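Local coordinates for aminoglycoside 3'-phosphotransferase AphA1-IAB (Acinetobacter baumannii, PDB 4GKH), which phosphorylates the 3'-hydroxyl of kanamycin and related aminoglycosides, probably with ATP as phosphate donor, and so confers resistance to these antibiotics, at residues C140-D145 against R220-A224; R149-A153 against L268-F272; D225-A231 against K261-L266. All blocks are in the same frame, centred on the assembly; numbering follows the deposited sequence.

Contact 1: C140-D145 against R220-A224; sequences CPFNSD and RVGIA. With KAN (kanamycin a), chain M.
Phe-142 CB, which carries the ring, lies 3.6 Å from Val-221 O; that oxygen meets the ring obliquely. One face of the ring carries Pro-141 CG, set toward the rim. The same ring makes a cation-pi contact with Arg-72 of helix 61-76, whose NE also bonds to Val-221 O. The other flat group is the guanidinium of Arg-220. Kanamycin O8 sits at its edge, near its plane. Arg-220 NH2 gives kanamycin O8 a weak hydrogen bond of 3.4 Å. The Arg-220 chain is extended from CG to NE and carries the group away from the loop to the drug.

The backbones join at one bridge, Asn-143 with Ile-223. Ile-223 N donates to Phe-142 O at 2.8 Å, nearly straight at 173°. Ser-144 N returns a more bent bond to Ile-223 O.

Ser-144 OG lies 3.2 Å from Gly-222 CA, and Gly-222 O bonds to Thr-196 OG1. With Cys-140 SG anti to the backbone N (chi1 -175°), Cys-140 SG can accept from Phe-142 N at 3.6 Å. Cys-140 CB packs on Ile-223 CG1 at 4.0 Å.

Asp-145 is the N-cap of helix 146-158 and bonds to Phe-148 N. Residues 220-224 follow strand 211-215 and lead into strand 224-225, which pairs with strand 193-196. The arrangement belongs to the kinase-like fold of aminoglycoside phosphotransferases: residues 220-224 join loop 140-145 by one bridge and also pair with strand 193-196, while Arg-220 reaches the kanamycin pocket.

Contact 2: R149-A153 against L268-F272; sequences RLAQA and LDEFF. With KAN (kanamycin a), chain M.
Arg-149 and Phe-272 form a cation-pi pair. CZ of Arg-149 lies 4.1 Å from the centroid of the Phe-272 ring and 14° off its normal. NH2 is the atom over the ring centre, while the guanidinium plane is inclined 60° to the ring. The arginine reaches this place by bending at chi2 and chi3, which folds the chain back over the ring.

Polar contacts steady the guanidinium. NE gives a weak hydrogen bond to OE1 of Gln-152, about one helical turn on. Arg-149 NH2 donates to a water oxygen at 3.1 Å, and that water donates to Asp-269 OD1. Gln-152 OE1 also approaches the Phe-272 ring, 3.4 Å from Phe-272 CE1. Arg-149 O and Gln-152 CB lie at the ring edge, in its plane.

Apolar contacts fill the rest. Ala-153 CB touches Phe-271 CB at 3.7 Å and also meets Phe-272 CZ and Leu-268 CD1. The two methyls of Leu-268 divide the work: CD1 meets Leu-150 CD2 at 3.8 Å, and CD2 meets Arg-149 CB. Helix 176-184 covers the Phe-271 ring with Val-176, Val-179 and Met-183.

Kanamycin is held by the polar atoms of the C-terminal segment. Its N2 donates to Asp-269 O and its N3 to Glu-270 OE1, each at 2.7 Å. Its N1 donates to OXT of Phe-272, the chain terminus. Glu-270 OE2 is bound by Arg-171 and Asp-168 N.

Helix 146-158 thus fixes the last side chain by its ring, and the terminal carboxylate accepts a hydrogen bond from the antibiotic. Carboxylates and a carbonyl facing the drug's amines would favour their protonated, cationic form.

Contact 3: D225-A231 against K261-L266; sequences DRYQDLA and KLQFHL
Lys-261 and Asp-225 form a salt bridge, Lys-261 NZ to Asp-225 OD2 at 2.8 Å on the syn lone pair. OD2 also accepts from Asp-192 N. Asp-225 OD1 accepts from Tyr-227 N at 2.8 Å on its anti side, a capping bond at the start of helix 227-237. Both carboxylate oxygens are therefore occupied. Asp-225 places CG anti to its backbone N (chi1 -174°), where both partners can be met.

His-265 lies between the two helices. His-265 ND1 donates to Lys-261 O at 2.8 Å, nearly in the ring plane. Lys-261 O also takes the helical bond from His-265 N, and the two donors arrive from opposite faces of the carbonyl plane. At the other end of the ring, NE2 shares a water with Asp-225 N. One face of the imidazole rests on Tyr-227 C and Gln-228 N. The opposite face has Phe-264 CD2 over its centre.

Gln-228 OE1 is 3.3 Å from His-265 CD2. It accepts from a second water that also donates to His-265 O, and NE2 of Gln-228 bonds to Gly-198 O. Tyr-227 OH is bound by Asp-258 N. The tyrosine ring carries Lys-261 CB on one face, a CH-pi contact at 4.1 Å from the centroid, and Leu-230 CD1 on the other.

The axes of segments 227-231 and 261-266 approach to 8.5 Å and cross at -79°. Ala-231 marks the apolar side: Ala-231 CB meets His-265 CB at 3.6 Å and also touches Leu-262 and Leu-266.

With ND1 as donor, the imidazole is fixed in orientation. The buried lysine charge is probably offset by Asp-225. Polar bonds and apolar contacts both hold this helix junction.

Overall arrangement
Contacts 1 and 2 interleave along the chain: 140-145, 149-153, 220-224, 268-272. Contact 3 begins at Asp-225, directly after contact 1 ends at Ala-224, and falls within the span that contact 2 closes. The centres lie about 12 to 14 Å apart. Contacts 2 and 3 share helix 259-269, whose C-terminal end leads to the last residues of the chain. They touch where Arg-149 meets Gln-228 and Leu-150 meets Phe-264. Contacts 1 and 2 meet where Arg-220 reaches Phe-272 and Arg-149. Both reach the antibiotic, near the probable proton acceptor Asp-199. Contact 3 does not touch kanamycin; it joins helices 227-237 and 259-269 behind it.

Contact 1: C140-D145 against R220-A224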
loop_
_atom_site.group_PDB
_atom_site.type_symbol
_atom_site.label_atom_id
_atom_site.label_comp_id
_atom_site.label_asym_id
_atom_site.label_seq_id
_atom_site.Cartn_x
_atom_site.Cartn_y
_atom_site.Cartn_z
ATOM N N CYS A 140 -14.313 9.912 -5.296
ATOM C CA CYS A 140 -12.909 9.607 -5.597
ATOM C C CYS A 140 -12.464 10.001 -7.007
ATOM O O CYS A 140 -12.985 9.476 -7.990
ATOM C CB CYS A 140 -12.619 8.119 -5.365
ATOM S SG CYS A 140 -10.854 7.696 -5.592
ATOM N N PRO A 141 -11.507 10.945 -7.106
ATOM C CA PRO A 141 -11.094 11.479 -8.410
ATOM C C PRO A 141 -9.971 10.644 -9.034
ATOM O O PRO A 141 -9.409 11.026 -10.080
ATOM C CB PRO A 141 -10.570 12.876 -8.050
ATOM C CG PRO A 141 -9.957 12.683 -6.716
ATOM C CD PRO A 141 -10.814 11.629 -5.999
ATOM N N PHE A 142 -9.643 9.515 -8.418
ATOM C CA PHE A 142 -8.537 8.686 -8.911
ATOM C C PHE A 142 -8.974 7.356 -9.528
ATOM O O PHE A 142 -9.789 6.605 -8.961
ATOM C CB PHE A 142 -7.499 8.431 -7.805
ATOM C CG PHE A 142 -6.991 9.683 -7.163
ATOM C CD1 PHE A 142 -6.198 10.571 -7.883
ATOM C CD2 PHE A 142 -7.320 9.992 -5.848
ATOM C CE1 PHE A 142 -5.748 11.746 -7.298
ATOM C CE2 PHE A 142 -6.861 11.147 -5.257
ATOM C CZ PHE A 142 -6.073 12.031 -5.984
ATOM N N ASN A 143 -8.394 7.059 -10.684
ATOM C CA ASN A 143 -8.662 5.821 -11.403
ATOM C C ASN A 143 -7.523 4.852 -11.184
ATOM O O ASN A 143 -6.392 5.144 -11.574
ATOM C CB ASN A 143 -8.785 6.109 -12.911
ATOM C CG ASN A 143 -8.766 4.842 -13.758
ATOM O OD1 ASN A 143 -9.324 3.808 -13.369
ATOM N ND2 ASN A 143 -8.116 4.913 -14.919
ATOM N N SER A 144 -7.817 3.700 -10.568
ATOM C CA SER A 144 -6.825 2.642 -10.387
ATOM C C SER A 144 -7.314 1.312 -10.962
ATOM O O SER A 144 -6.936 0.250 -10.484
ATOM C CB SER A 144 -6.497 2.463 -8.898
ATOM O OG SER A 144 -5.758 3.573 -8.409
ATOM N N ASP A 145 -8.148 1.372 -11.993
ATOM C CA ASP A 145 -8.790 0.165 -12.477
ATOM C C ASP A 145 -7.841 -0.767 -13.204
ATOM O O ASP A 145 -6.663 -0.441 -13.437
ATOM C CB ASP A 145 -10.075 0.454 -13.278
ATOM C CG ASP A 145 -9.824 1.076 -14.647
ATOM O OD1 ASP A 145 -8.674 1.078 -15.157
ATOM O OD2 ASP A 145 -10.823 1.568 -15.233
ATOM N N ARG A 220 -0.948 4.433 -4.538
ATOM C CA ARG A 220 -1.725 3.678 -5.525
ATOM C C ARG A 220 -3.239 3.730 -5.254
ATOM O O ARG A 220 -4.019 2.990 -5.880
ATOM C CB ARG A 220 -1.232 2.212 -5.580
ATOM C CG ARG A 220 0.216 2.060 -6.124
ATOM C CD ARG A 220 0.795 0.610 -6.029
ATOM N NE ARG A 220 2.182 0.608 -6.517
ATOM C CZ ARG A 220 3.178 -0.136 -6.032
ATOM N NH1 ARG A 220 4.397 -0.023 -6.560
ATOM N NH2 ARG A 220 2.972 -0.993 -5.032
ATOM N N VAL A 221 -3.658 4.620 -4.351
ATOM C CA VAL A 221 -5.092 4.821 -4.082
ATOM C C VAL A 221 -5.897 5.174 -5.336
ATOM O O VAL A 221 -5.489 6.024 -6.130
ATOM C CB VAL A 221 -5.337 5.921 -2.987
ATOM C CG1 VAL A 221 -6.795 6.418 -3.008
ATOM C CG2 VAL A 221 -5.007 5.381 -1.607
ATOM N N GLY A 222 -7.049 4.525 -5.506
ATOM C CA GLY A 222 -7.971 4.882 -6.569
ATOM C C GLY A 222 -9.099 3.881 -6.676
ATOM O O GLY A 222 -9.108 2.877 -5.954
ATOM N N ILE A 223 -10.065 4.160 -7.552
ATOM C CA ILE A 223 -11.150 3.212 -7.781
ATOM C C ILE A 223 -10.617 1.940 -8.472
ATOM O O ILE A 223 -9.981 2.012 -9.524
ATOM C CB ILE A 223 -12.286 3.834 -8.601
ATOM C CG1 ILE A 223 -12.877 5.053 -7.861
ATOM C CG2 ILE A 223 -13.363 2.774 -8.888
ATOM C CD1 ILE A 223 -13.881 5.880 -8.685
ATOM N N ALA A 224 -10.876 0.785 -7.865
ATOM C CA ALA A 224 -10.464 -0.514 -8.411
ATOM C C ALA A 224 -11.362 -1.618 -7.841
ATOM O O ALA A 224 -12.243 -1.353 -7.016
ATOM C CB ALA A 224 -9.000 -0.778 -8.091
HETATM C C1 KAN M . 6.777 -5.555 -2.262
HETATM C C2 KAN M . 6.230 -4.475 -1.355
HETATM C C3 KAN M . 5.606 -3.326 -2.124
HETATM C C4 KAN M . 6.676 -2.729 -3.038
HETATM C C5 KAN M . 7.151 -3.813 -3.986
HETATM C C6 KAN M . 8.230 -3.144 -4.837
HETATM C C7 KAN M . 4.921 -10.118 -4.178
HETATM C C8 KAN M . 5.812 -9.905 -2.981
HETATM C C9 KAN M . 5.559 -8.476 -2.452
HETATM C C10 KAN M . 5.922 -7.416 -3.515
HETATM C C11 KAN M . 4.971 -7.655 -4.713
HETATM C C12 KAN M . 5.206 -9.060 -5.257
HETATM C C13 KAN M . 6.476 -11.302 -1.069
HETATM C C14 KAN M . 6.211 -12.790 -0.829
HETATM C C15 KAN M . 4.880 -13.091 -0.179
HETATM C C16 KAN M . 4.825 -12.372 1.151
HETATM C C17 KAN M . 4.977 -10.885 0.855
HETATM C C18 KAN M . 4.751 -9.991 2.096
HETATM N N1 KAN M . 8.761 -4.108 -5.806
HETATM N N2 KAN M . 5.278 -6.670 -5.764
HETATM N N3 KAN M . 5.230 -11.482 -4.665
HETATM N N4 KAN M . 4.753 -14.534 0.062
HETATM O O5 KAN M . 7.701 -4.906 -3.208
HETATM O O6 KAN M . 5.249 -5.065 -0.483
HETATM O O7 KAN M . 5.155 -2.353 -1.172
HETATM O O8 KAN M . 6.124 -1.659 -3.818
HETATM O O9 KAN M . 5.681 -6.084 -3.015
HETATM O O10 KAN M . 6.230 -8.264 -1.183
HETATM O O11 KAN M . 5.484 -10.950 -2.032
HETATM O O12 KAN M . 6.254 -10.625 0.194
HETATM O O13 KAN M . 6.368 -13.427 -2.102
HETATM O O14 KAN M . 3.552 -12.618 1.737
HETATM O O15 KAN M . 4.732 -8.596 1.683
#

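Contact 2: R149-A153 against L268-F272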
loop_
_atom_site.group_PDB
_atom_site.type_symbol
_atom_site.label_atom_id
_atom_site.label_comp_id
_atom_site.label_asym_id
_atom_site.label_seq_id
_atom_site.Cartn_x
_atom_site.Cartn_y
_atom_site.Cartn_z
ATOM N N ARG A 149 -3.970 -0.374 -14.541
ATOM C CA ARG A 149 -2.862 -1.071 -13.885
ATOM C C ARG A 149 -2.195 -2.060 -14.819
ATOM O O ARG A 149 -0.983 -2.286 -14.732
ATOM C CB ARG A 149 -3.333 -1.810 -12.618
ATOM C CG ARG A 149 -3.896 -0.940 -11.481
ATOM C CD ARG A 149 -2.914 0.078 -10.878
ATOM N NE ARG A 149 -1.665 -0.500 -10.370
ATOM C CZ ARG A 149 -1.548 -1.217 -9.252
ATOM N NH1 ARG A 149 -2.610 -1.476 -8.493
ATOM N NH2 ARG A 149 -0.358 -1.681 -8.891
ATOM N N LEU A 150 -2.973 -2.674 -15.702
ATOM C CA LEU A 150 -2.373 -3.620 -16.643
ATOM C C LEU A 150 -1.419 -2.886 -17.595
ATOM O O LEU A 150 -0.320 -3.359 -17.906
ATOM C CB LEU A 150 -3.448 -4.381 -17.412
ATOM C CG LEU A 150 -4.061 -5.558 -16.646
ATOM C CD1 LEU A 150 -5.327 -6.037 -17.339
ATOM C CD2 LEU A 150 -3.075 -6.709 -16.525
ATOM N N ALA A 151 -1.829 -1.709 -18.045
ATOM C CA ALA A 151 -0.953 -0.916 -18.895
ATOM C C ALA A 151 0.299 -0.480 -18.131
ATOM O O ALA A 151 1.387 -0.435 -18.694
ATOM C CB ALA A 151 -1.696 0.300 -19.467
ATOM N N GLN A 152 0.146 -0.149 -16.851
ATOM C CA GLN A 152 1.295 0.180 -16.022
ATOM C C GLN A 152 2.233 -1.018 -15.932
ATOM O O GLN A 152 3.451 -0.884 -16.024
ATOM C CB GLN A 152 0.855 0.530 -14.609
ATOM C CG GLN A 152 0.841 2.007 -14.262
ATOM C CD GLN A 152 0.422 2.260 -12.811
ATOM O OE1 GLN A 152 -0.029 1.351 -12.112
ATOM N NE2 GLN A 152 0.571 3.498 -12.356
ATOM N N ALA A 153 1.652 -2.193 -15.728
ATOM C CA ALA A 153 2.435 -3.420 -15.590
ATOM C C ALA A 153 3.200 -3.737 -16.875
ATOM O O ALA A 153 4.389 -4.143 -16.853
ATOM C CB ALA A 153 1.511 -4.573 -15.226
ATOM N N LEU A 268 -1.148 -9.681 -10.669
ATOM C CA LEU A 268 -0.894 -8.294 -11.074
ATOM C C LEU A 268 0.136 -7.638 -10.168
ATOM O O LEU A 268 0.995 -6.879 -10.626
ATOM C CB LEU A 268 -2.193 -7.486 -11.093
ATOM C CG LEU A 268 -2.144 -6.025 -11.564
ATOM C CD1 LEU A 268 -1.709 -5.938 -13.023
ATOM C CD2 LEU A 268 -3.516 -5.393 -11.382
ATOM N N ASP A 269 0.087 -7.965 -8.884
ATOM C CA ASP A 269 1.020 -7.350 -7.940
ATOM C C ASP A 269 2.466 -7.806 -8.146
ATOM O O ASP A 269 3.390 -7.135 -7.674
ATOM C CB ASP A 269 0.575 -7.541 -6.474
ATOM C CG ASP A 269 1.198 -6.508 -5.527
ATOM O OD1 ASP A 269 1.181 -5.307 -5.848
ATOM O OD2 ASP A 269 1.700 -6.888 -4.446
ATOM N N GLU A 270 2.668 -8.915 -8.860
ATOM C CA GLU A 270 4.034 -9.369 -9.203
ATOM C C GLU A 270 4.796 -8.312 -10.000
ATOM O O GLU A 270 6.036 -8.259 -9.986
ATOM C CB GLU A 270 4.015 -10.681 -9.996
ATOM C CG GLU A 270 3.359 -11.881 -9.302
ATOM C CD GLU A 270 4.147 -12.415 -8.107
ATOM O OE1 GLU A 270 4.754 -11.615 -7.363
ATOM O OE2 GLU A 270 4.144 -13.651 -7.898
ATOM N N PHE A 271 4.048 -7.467 -10.690
ATOM C CA PHE A 271 4.638 -6.486 -11.612
ATOM C C PHE A 271 5.074 -5.170 -10.962
ATOM O O PHE A 271 5.702 -4.316 -11.618
ATOM C CB PHE A 271 3.652 -6.211 -12.764
ATOM C CG PHE A 271 3.482 -7.382 -13.692
ATOM C CD1 PHE A 271 2.542 -8.379 -13.418
ATOM C CD2 PHE A 271 4.293 -7.516 -14.812
ATOM C CE1 PHE A 271 2.404 -9.473 -14.257
ATOM C CE2 PHE A 271 4.163 -8.607 -15.663
ATOM C CZ PHE A 271 3.213 -9.591 -15.388
ATOM N N PHE A 272 4.759 -5.009 -9.678
ATOM C CA PHE A 272 4.948 -3.732 -9.001
ATOM C C PHE A 272 5.929 -3.815 -7.840
ATOM O O PHE A 272 6.227 -2.803 -7.202
ATOM C CB PHE A 272 3.592 -3.153 -8.579
ATOM C CG PHE A 272 2.717 -2.823 -9.759
ATOM C CD1 PHE A 272 2.844 -1.595 -10.410
ATOM C CD2 PHE A 272 1.829 -3.755 -10.265
ATOM C CE1 PHE A 272 2.062 -1.290 -11.511
ATOM C CE2 PHE A 272 1.041 -3.461 -11.386
ATOM C CZ PHE A 272 1.159 -2.219 -12.004
ATOM O OXT PHE A 272 6.452 -4.890 -7.548
HETATM C C1 KAN M . 6.777 -5.555 -2.262
HETATM C C2 KAN M . 6.230 -4.475 -1.355
HETATM C C3 KAN M . 5.606 -3.326 -2.124
HETATM C C4 KAN M . 6.676 -2.729 -3.038
HETATM C C5 KAN M . 7.151 -3.813 -3.986
HETATM C C6 KAN M . 8.230 -3.144 -4.837
HETATM C C7 KAN M . 4.921 -10.118 -4.178
HETATM C C8 KAN M . 5.812 -9.905 -2.981
HETATM C C9 KAN M . 5.559 -8.476 -2.452
HETATM C C10 KAN M . 5.922 -7.416 -3.515
HETATM C C11 KAN M . 4.971 -7.655 -4.713
HETATM C C12 KAN M . 5.206 -9.060 -5.257
HETATM C C13 KAN M . 6.476 -11.302 -1.069
HETATM C C14 KAN M . 6.211 -12.790 -0.829
HETATM C C15 KAN M . 4.880 -13.091 -0.179
HETATM C C16 KAN M . 4.825 -12.372 1.151
HETATM C C17 KAN M . 4.977 -10.885 0.855
HETATM C C18 KAN M . 4.751 -9.991 2.096
HETATM N N1 KAN M . 8.761 -4.108 -5.806
HETATM N N2 KAN M . 5.278 -6.670 -5.764
HETATM N N3 KAN M . 5.230 -11.482 -4.665
HETATM N N4 KAN M . 4.753 -14.534 0.062
HETATM O O5 KAN M . 7.701 -4.906 -3.208
HETATM O O6 KAN M . 5.249 -5.065 -0.483
HETATM O O7 KAN M . 5.155 -2.353 -1.172
HETATM O O8 KAN M . 6.124 -1.659 -3.818
HETATM O O9 KAN M . 5.681 -6.084 -3.015
HETATM O O10 KAN M . 6.230 -8.264 -1.183
HETATM O O11 KAN M . 5.484 -10.950 -2.032
HETATM O O12 KAN M . 6.254 -10.625 0.194
HETATM O O13 KAN M . 6.368 -13.427 -2.102
HETATM O O14 KAN M . 3.552 -12.618 1.737
HETATM O O15 KAN M . 4.732 -8.596 1.683
HETATM O O HOH W 1 -0.880 -4.274 -7.363
#

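Contact 3: D225-A231 against K261-L266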
loop_
_atom_site.group_PDB
_atom_site.type_symbol
_atom_site.label_atom_id
_atom_site.label_comp_id
_atom_site.label_asym_id
_atom_site.label_seq_id
_atom_site.Cartn_x
_atom_site.Cartn_y
_atom_site.Cartn_z
ATOM N N ASP A 225 -11.169 -2.855 -8.283
ATOM C CA ASP A 225 -11.972 -3.956 -7.733
ATOM C C ASP A 225 -11.581 -4.158 -6.262
ATOM O O ASP A 225 -10.416 -3.991 -5.916
ATOM C CB ASP A 225 -11.740 -5.247 -8.535
ATOM C CG ASP A 225 -12.647 -6.375 -8.090
ATOM O OD1 ASP A 225 -12.274 -7.093 -7.137
ATOM O OD2 ASP A 225 -13.734 -6.532 -8.683
ATOM N N ARG A 226 -12.534 -4.534 -5.402
ATOM C CA ARG A 226 -12.207 -4.711 -3.975
ATOM C C ARG A 226 -11.120 -5.774 -3.735
ATOM O O ARG A 226 -10.401 -5.721 -2.741
ATOM C CB ARG A 226 -13.466 -4.990 -3.131
ATOM C CG ARG A 226 -14.189 -6.288 -3.436
ATOM C CD ARG A 226 -15.456 -6.464 -2.568
ATOM N NE ARG A 226 -16.597 -5.694 -3.055
ATOM C CZ ARG A 226 -17.211 -4.724 -2.376
ATOM N NH1 ARG A 226 -16.812 -4.386 -1.161
ATOM N NH2 ARG A 226 -18.240 -4.085 -2.916
ATOM N N TYR A 227 -10.975 -6.725 -4.654
ATOM C CA TYR A 227 -9.939 -7.756 -4.497
ATOM C C TYR A 227 -8.499 -7.237 -4.671
ATOM O O TYR A 227 -7.537 -7.941 -4.362
ATOM C CB TYR A 227 -10.211 -8.957 -5.415
ATOM C CG TYR A 227 -11.230 -9.927 -4.850
ATOM C CD1 TYR A 227 -12.584 -9.603 -4.812
ATOM C CD2 TYR A 227 -10.837 -11.174 -4.365
ATOM C CE1 TYR A 227 -13.524 -10.483 -4.286
ATOM C CE2 TYR A 227 -11.767 -12.063 -3.843
ATOM C CZ TYR A 227 -13.110 -11.714 -3.811
ATOM O OH TYR A 227 -14.030 -12.608 -3.300
ATOM N N GLN A 228 -8.338 -6.009 -5.157
ATOM C CA GLN A 228 -7.003 -5.408 -5.176
ATOM C C GLN A 228 -6.425 -5.346 -3.767
ATOM O O GLN A 228 -5.240 -5.590 -3.558
ATOM C CB GLN A 228 -7.034 -3.987 -5.759
ATOM C CG GLN A 228 -5.706 -3.222 -5.557
ATOM C CD GLN A 228 -4.529 -3.897 -6.258
ATOM O OE1 GLN A 228 -4.715 -4.641 -7.221
ATOM N NE2 GLN A 228 -3.308 -3.640 -5.771
ATOM N N ASP A 229 -7.267 -5.017 -2.795
ATOM C CA ASP A 229 -6.806 -4.900 -1.413
ATOM C C ASP A 229 -6.877 -6.240 -0.704
ATOM O O ASP A 229 -5.972 -6.602 0.050
ATOM C CB ASP A 229 -7.624 -3.837 -0.651
ATOM C CG ASP A 229 -7.322 -2.396 -1.141
ATOM O OD1 ASP A 229 -6.210 -2.162 -1.689
ATOM O OD2 ASP A 229 -8.200 -1.513 -0.968
ATOM N N LEU A 230 -7.958 -6.970 -0.944
ATOM C CA LEU A 230 -8.133 -8.262 -0.309
ATOM C C LEU A 230 -6.993 -9.209 -0.689
ATOM O O LEU A 230 -6.496 -9.938 0.165
ATOM C CB LEU A 230 -9.477 -8.872 -0.686
ATOM C CG LEU A 230 -10.730 -8.235 -0.085
ATOM C CD1 LEU A 230 -11.942 -8.673 -0.892
ATOM C CD2 LEU A 230 -10.878 -8.626 1.397
ATOM N N ALA A 231 -6.562 -9.180 -1.952
ATOM C CA ALA A 231 -5.564 -10.153 -2.425
ATOM C C ALA A 231 -4.222 -9.951 -1.749
ATOM O O ALA A 231 -3.566 -10.907 -1.312
ATOM C CB ALA A 231 -5.395 -10.075 -3.952
ATOM N N LYS A 261 -10.633 -13.836 -9.106
ATOM C CA LYS A 261 -10.267 -12.452 -8.847
ATOM C C LYS A 261 -9.098 -12.383 -7.882
ATOM O O LYS A 261 -8.239 -11.511 -7.991
ATOM C CB LYS A 261 -11.458 -11.638 -8.312
ATOM C CG LYS A 261 -12.534 -11.375 -9.355
ATOM C CD LYS A 261 -13.249 -10.042 -9.106
ATOM C CE LYS A 261 -14.220 -10.094 -7.971
ATOM N NZ LYS A 261 -15.110 -8.904 -8.027
ATOM N N LEU A 262 -9.051 -13.323 -6.946
ATOM C CA LEU A 262 -7.928 -13.379 -6.023
ATOM C C LEU A 262 -6.624 -13.607 -6.811
ATOM O O LEU A 262 -5.641 -12.862 -6.669
ATOM C CB LEU A 262 -8.150 -14.521 -5.022
ATOM C CG LEU A 262 -7.135 -14.725 -3.895
ATOM C CD1 LEU A 262 -6.927 -13.449 -3.135
ATOM C CD2 LEU A 262 -7.608 -15.837 -2.950
ATOM N N GLN A 263 -6.641 -14.623 -7.659
ATOM C CA GLN A 263 -5.455 -15.009 -8.414
ATOM C C GLN A 263 -5.042 -13.887 -9.356
ATOM O O GLN A 263 -3.855 -13.547 -9.457
ATOM C CB GLN A 263 -5.740 -16.282 -9.208
ATOM C CG GLN A 263 -4.599 -16.720 -10.098
ATOM C CD GLN A 263 -3.547 -17.517 -9.356
ATOM O OE1 GLN A 263 -3.323 -17.323 -8.158
ATOM N NE2 GLN A 263 -2.897 -18.435 -10.067
ATOM N N PHE A 264 -6.017 -13.298 -10.041
ATOM C CA PHE A 264 -5.695 -12.172 -10.902
ATOM C C PHE A 264 -4.926 -11.064 -10.180
ATOM O O PHE A 264 -3.902 -10.590 -10.672
ATOM C CB PHE A 264 -6.916 -11.584 -11.625
ATOM C CG PHE A 264 -6.584 -10.331 -12.390
ATOM C CD1 PHE A 264 -6.028 -10.415 -13.659
ATOM C CD2 PHE A 264 -6.758 -9.074 -11.807
ATOM C CE1 PHE A 264 -5.697 -9.263 -14.367
ATOM C CE2 PHE A 264 -6.409 -7.921 -12.504
ATOM C CZ PHE A 264 -5.879 -8.023 -13.786
ATOM N N HIS A 265 -5.404 -10.645 -9.016
ATOM C CA HIS A 265 -4.782 -9.526 -8.334
ATOM C C HIS A 265 -3.426 -9.858 -7.726
ATOM O O HIS A 265 -2.543 -8.998 -7.662
ATOM C CB HIS A 265 -5.739 -8.901 -7.303
ATOM C CG HIS A 265 -6.864 -8.136 -7.932
ATOM N ND1 HIS A 265 -8.071 -8.722 -8.259
ATOM C CD2 HIS A 265 -6.939 -6.852 -8.359
ATOM C CE1 HIS A 265 -8.854 -7.819 -8.827
ATOM N NE2 HIS A 265 -8.191 -6.677 -8.899
ATOM N N LEU A 266 -3.256 -11.109 -7.304
ATOM C CA LEU A 266 -1.953 -11.600 -6.849
ATOM C C LEU A 266 -0.953 -11.551 -8.003
ATOM O O LEU A 266 0.192 -11.126 -7.847
ATOM C CB LEU A 266 -2.079 -13.041 -6.368
ATOM C CG LEU A 266 -2.840 -13.208 -5.053
ATOM C CD1 LEU A 266 -3.085 -14.680 -4.760
ATOM C CD2 LEU A 266 -2.042 -12.558 -3.949
HETATM O O HOH W 2 -8.822 -4.079 -9.934
HETATM O O HOH W 3 -2.586 -6.146 -7.933
#